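Local coordinates for protein ADP-ribose pyrophosphatase (Streptococcus suis, PDB 3O8S) that probably hydrolyses ADP-ribose or a related nucleoside diphosphate derivative, as a member of the Nudix hydrolases, at residues 120-131 and 146-157. Numbering follows the deposited sequence.
Sequences LDVEAQRVVAIL and TKVFILCRLLGG. With EDO (1,2-ethanediol), chain D.
Glu123 and Arg153 face each other as a hydrogen-bonded antiparallel pair: Arg153 N reaches Glu123 O at 2.9 Å and 170°, and Glu123 N returns a bond to Arg153 O. Their side chains run alongside each other, carboxylate and guanidinium planes 47° apart, in a salt bridge whose Arg153 NH1 to Glu123 OE2 bond is weak (3.1 Å). Glu123 CG sits between its backbone N and carbonyl carbon (chi1 50°), which brings it to 3.8 Å from Arg153 CB. Gln125 OE1 touches the aliphatic part of Arg153, 3.4 Å from CD, without a hydrogen bond. Three classic beta bulges interrupt this long ribbon of the Nudix fold. In one, Leu151 O accepts from both Gln125 N (2.8 Å) and Arg126 N (3.2 Å); in another, Val128 N bonds to Phe149 O while Phe149 N bonds to Ala129 O; in the third, Asp121 O accepts from Leu155 N and Gly156 N. Leu151 and Gln125 lie side by side, pointing the same way, and methyl CD2 packs on amide NE2 (3.6 Å). Helix 186-197 covers Phe149 and Leu151, while helix 106-118 packs on Val122 and Ile150. Arg126 NH1 and NH2 hydrogen-bond Ser198 O and Glu199 O respectively; NH2 also salt-bridges Glu202 of the second subunit, whose Phe205 packs on Ala124, Val127 and Ile150.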
loop_
_atom_site.group_PDB
_atom_site.type_symbol
_atom_site.label_atom_id
_atom_site.label_comp_id
_atom_site.label_asym_id
_atom_site.label_seq_id
_atom_site.Cartn_x
_atom_site.Cartn_y
_atom_site.Cartn_z
ATOM N N LEU A 120 -20.445 -6.826 -9.242
ATOM C CA LEU A 120 -20.775 -6.296 -7.937
ATOM C C LEU A 120 -20.343 -4.862 -7.682
ATOM O O LEU A 120 -19.235 -4.463 -8.038
ATOM C CB LEU A 120 -20.165 -7.201 -6.828
ATOM C CG LEU A 120 -20.516 -8.716 -6.894
ATOM C CD1 LEU A 120 -19.844 -9.478 -5.750
ATOM C CD2 LEU A 120 -22.020 -8.950 -6.862
ATOM N N ASP A 121 -21.214 -4.117 -6.980
ATOM C CA ASP A 121 -20.949 -2.774 -6.474
ATOM C C ASP A 121 -20.419 -2.947 -5.081
ATOM O O ASP A 121 -21.070 -3.584 -4.252
ATOM C CB ASP A 121 -22.197 -1.893 -6.469
ATOM C CG ASP A 121 -22.836 -1.671 -7.830
ATOM O OD1 ASP A 121 -22.088 -1.411 -8.807
ATOM O OD2 ASP A 121 -24.088 -1.652 -7.898
ATOM N N VAL A 122 -19.204 -2.454 -4.840
ATOM C CA VAL A 122 -18.550 -2.562 -3.550
ATOM C C VAL A 122 -17.924 -1.238 -3.199
ATOM O O VAL A 122 -17.675 -0.398 -4.077
ATOM C CB VAL A 122 -17.477 -3.711 -3.493
ATOM C CG1 VAL A 122 -18.080 -5.079 -3.834
ATOM C CG2 VAL A 122 -16.237 -3.403 -4.356
ATOM N N GLU A 123 -17.624 -1.068 -1.924
ATOM C CA GLU A 123 -16.888 0.098 -1.485
ATOM C C GLU A 123 -15.571 -0.381 -0.850
ATOM O O GLU A 123 -15.579 -1.303 -0.033
ATOM C CB GLU A 123 -17.717 1.020 -0.566
ATOM C CG GLU A 123 -18.435 0.369 0.606
ATOM C CD GLU A 123 -19.227 1.333 1.475
ATOM O OE1 GLU A 123 -19.949 2.201 0.925
ATOM O OE2 GLU A 123 -19.144 1.200 2.718
ATOM N N ALA A 124 -14.440 0.161 -1.332
ATOM C CA ALA A 124 -13.094 -0.135 -0.831
ATOM C C ALA A 124 -13.021 0.333 0.606
ATOM O O ALA A 124 -13.459 1.443 0.901
ATOM C CB ALA A 124 -12.061 0.563 -1.686
ATOM N N GLN A 125 -12.550 -0.522 1.515
ATOM C CA GLN A 125 -12.630 -0.183 2.920
ATOM C C GLN A 125 -11.303 -0.132 3.658
ATOM O O GLN A 125 -11.083 0.775 4.450
ATOM C CB GLN A 125 -13.529 -1.245 3.597
ATOM C CG GLN A 125 -14.101 -0.838 4.928
ATOM C CD GLN A 125 -15.194 -1.782 5.354
ATOM O OE1 GLN A 125 -16.370 -1.510 5.165
ATOM N NE2 GLN A 125 -14.831 -2.900 5.962
ATOM N N ARG A 126 -10.477 -1.156 3.491
ATOM C CA ARG A 126 -9.299 -1.306 4.297
ATOM C C ARG A 126 -8.206 -1.961 3.508
ATOM O O ARG A 126 -8.474 -2.860 2.712
ATOM C CB ARG A 126 -9.693 -2.162 5.556
ATOM C CG ARG A 126 -8.551 -2.947 6.269
ATOM C CD ARG A 126 -9.097 -3.686 7.486
ATOM N NE ARG A 126 -9.393 -2.715 8.554
ATOM C CZ ARG A 126 -9.968 -3.001 9.710
ATOM N NH1 ARG A 126 -10.360 -4.241 9.975
ATOM N NH2 ARG A 126 -10.142 -2.056 10.618
ATOM N N VAL A 127 -6.955 -1.532 3.757
ATOM C CA VAL A 127 -5.784 -2.165 3.165
ATOM C C VAL A 127 -5.438 -3.345 4.086
ATOM O O VAL A 127 -5.035 -3.146 5.233
ATOM C CB VAL A 127 -4.567 -1.220 2.931
ATOM C CG1 VAL A 127 -3.477 -1.943 2.123
ATOM C CG2 VAL A 127 -5.000 0.057 2.212
ATOM N N VAL A 128 -5.644 -4.561 3.599
ATOM C CA VAL A 128 -5.308 -5.758 4.379
ATOM C C VAL A 128 -3.770 -5.873 4.457
ATOM O O VAL A 128 -3.185 -6.099 5.524
ATOM C CB VAL A 128 -5.934 -7.058 3.769
ATOM C CG1 VAL A 128 -5.494 -8.297 4.546
ATOM C CG2 VAL A 128 -7.464 -6.983 3.663
ATOM N N ALA A 129 -3.150 -5.795 3.288
ATOM C CA ALA A 129 -1.718 -6.006 3.084
ATOM C C ALA A 129 -1.240 -5.448 1.762
ATOM O O ALA A 129 -2.026 -5.371 0.824
ATOM C CB ALA A 129 -1.432 -7.494 3.124
ATOM N N ILE A 130 0.046 -5.035 1.712
ATOM C CA ILE A 130 0.828 -4.594 0.543
ATOM C C ILE A 130 1.989 -5.568 0.500
ATOM O O ILE A 130 2.904 -5.456 1.304
ATOM C CB ILE A 130 1.277 -3.116 0.598
ATOM C CG1 ILE A 130 0.130 -2.194 0.942
ATOM C CG2 ILE A 130 1.984 -2.675 -0.679
ATOM C CD1 ILE A 130 0.469 -1.408 2.071
ATOM N N LEU A 131 1.929 -6.566 -0.378
ATOM C CA LEU A 131 2.913 -7.620 -0.327
ATOM C C LEU A 131 3.686 -7.816 -1.595
ATOM O O LEU A 131 3.158 -7.734 -2.689
ATOM C CB LEU A 131 2.204 -8.949 0.038
ATOM C CG LEU A 131 1.519 -9.018 1.402
ATOM C CD1 LEU A 131 0.551 -10.186 1.463
ATOM C CD2 LEU A 131 2.551 -9.051 2.550
ATOM N N THR A 146 4.063 -5.816 -6.697
ATOM C CA THR A 146 3.636 -5.406 -5.370
ATOM C C THR A 146 2.123 -5.650 -5.384
ATOM O O THR A 146 1.421 -5.162 -6.286
ATOM C CB THR A 146 4.089 -3.968 -5.057
ATOM O OG1 THR A 146 5.485 -3.981 -4.740
ATOM C CG2 THR A 146 3.313 -3.342 -3.883
ATOM N N LYS A 147 1.633 -6.467 -4.444
ATOM C CA LYS A 147 0.220 -6.829 -4.401
ATOM C C LYS A 147 -0.486 -6.112 -3.284
ATOM O O LYS A 147 -0.087 -6.253 -2.126
ATOM C CB LYS A 147 0.051 -8.340 -4.223
ATOM C CG LYS A 147 0.616 -9.184 -5.343
ATOM C CD LYS A 147 0.535 -10.626 -4.916
ATOM C CE LYS A 147 -0.298 -11.473 -5.830
ATOM N NZ LYS A 147 -1.670 -10.954 -5.972
ATOM N N VAL A 148 -1.557 -5.384 -3.607
ATOM C CA VAL A 148 -2.350 -4.674 -2.584
ATOM C C VAL A 148 -3.684 -5.422 -2.407
ATOM O O VAL A 148 -4.465 -5.515 -3.351
ATOM C CB VAL A 148 -2.575 -3.179 -2.946
ATOM C CG1 VAL A 148 -3.268 -2.434 -1.808
ATOM C CG2 VAL A 148 -1.261 -2.488 -3.297
ATOM N N PHE A 149 -3.907 -5.999 -1.218
ATOM C CA PHE A 149 -5.146 -6.676 -0.855
ATOM C C PHE A 149 -6.024 -5.660 -0.167
ATOM O O PHE A 149 -5.607 -5.086 0.830
ATOM C CB PHE A 149 -4.869 -7.892 0.032
ATOM C CG PHE A 149 -4.236 -9.041 -0.719
ATOM C CD1 PHE A 149 -2.858 -9.088 -0.920
ATOM C CD2 PHE A 149 -5.022 -10.065 -1.250
ATOM C CE1 PHE A 149 -2.279 -10.140 -1.613
ATOM C CE2 PHE A 149 -4.439 -11.125 -1.937
ATOM C CZ PHE A 149 -3.074 -11.154 -2.114
ATOM N N ILE A 150 -7.215 -5.397 -0.727
ATOM C CA ILE A 150 -8.157 -4.418 -0.218
ATOM C C ILE A 150 -9.424 -5.128 0.274
ATOM O O ILE A 150 -10.054 -5.871 -0.484
ATOM C CB ILE A 150 -8.496 -3.337 -1.305
ATOM C CG1 ILE A 150 -7.204 -2.656 -1.909
ATOM C CG2 ILE A 150 -9.562 -2.303 -0.815
ATOM C CD1 ILE A 150 -6.510 -1.685 -1.010
ATOM N N LEU A 151 -9.816 -4.858 1.531
ATOM C CA LEU A 151 -11.054 -5.389 2.047
ATOM C C LEU A 151 -12.155 -4.461 1.550
ATOM O O LEU A 151 -12.015 -3.246 1.651
ATOM C CB LEU A 151 -11.026 -5.545 3.569
ATOM C CG LEU A 151 -12.355 -5.848 4.255
ATOM C CD1 LEU A 151 -12.741 -7.327 4.070
ATOM C CD2 LEU A 151 -12.288 -5.484 5.729
ATOM N N CYS A 152 -13.172 -5.038 0.893
ATOM C CA CYS A 152 -14.298 -4.311 0.321
ATOM C C CYS A 152 -15.566 -4.785 0.950
ATOM O O CYS A 152 -15.715 -5.953 1.304
ATOM C CB CYS A 152 -14.371 -4.451 -1.199
ATOM S SG CYS A 152 -12.911 -3.861 -2.100
ATOM N N ARG A 153 -16.502 -3.871 1.045
ATOM C CA ARG A 153 -17.793 -4.082 1.611
ATOM C C ARG A 153 -18.793 -4.180 0.457
ATOM O O ARG A 153 -18.802 -3.308 -0.420
ATOM C CB ARG A 153 -18.055 -2.897 2.544
ATOM C CG ARG A 153 -19.418 -2.861 3.156
ATOM C CD ARG A 153 -19.541 -1.653 4.064
ATOM N NE ARG A 153 -20.843 -1.673 4.710
ATOM C CZ ARG A 153 -21.919 -1.057 4.246
ATOM N NH1 ARG A 153 -21.835 -0.273 3.180
ATOM N NH2 ARG A 153 -23.075 -1.168 4.879
ATOM N N LEU A 154 -19.609 -5.249 0.444
ATOM C CA LEU A 154 -20.600 -5.476 -0.616
ATOM C C LEU A 154 -21.769 -4.484 -0.537
ATOM O O LEU A 154 -22.361 -4.320 0.527
ATOM C CB LEU A 154 -21.152 -6.922 -0.546
ATOM C CG LEU A 154 -22.202 -7.327 -1.632
ATOM C CD1 LEU A 154 -21.579 -7.400 -3.036
ATOM C CD2 LEU A 154 -22.863 -8.637 -1.291
ATOM N N LEU A 155 -22.133 -3.874 -1.684
ATOM C CA LEU A 155 -23.292 -2.998 -1.784
ATOM C C LEU A 155 -24.405 -3.778 -2.443
ATOM O O LEU A 155 -25.502 -3.789 -1.927
ATOM C CB LEU A 155 -23.011 -1.672 -2.527
ATOM C CG LEU A 155 -21.886 -0.748 -1.983
ATOM C CD1 LEU A 155 -21.774 0.497 -2.826
ATOM C CD2 LEU A 155 -22.093 -0.359 -0.498
ATOM N N GLY A 156 -24.103 -4.500 -3.519
ATOM C CA GLY A 156 -25.097 -5.300 -4.237
ATOM C C GLY A 156 -24.574 -5.753 -5.588
ATOM O O GLY A 156 -23.381 -5.654 -5.862
ATOM N N GLY A 157 -25.472 -6.215 -6.434
ATOM C CA GLY A 157 -25.185 -6.653 -7.798
ATOM C C GLY A 157 -25.277 -8.145 -7.950
ATOM O O GLY A 157 -25.683 -8.839 -7.020
HETATM C C1 EDO D . -25.310 -10.628 -3.294
HETATM O O1 EDO D . -24.973 -10.691 -4.683
HETATM C C2 EDO D . -24.730 -11.834 -2.562
HETATM O O2 EDO D . -24.987 -11.741 -1.151
#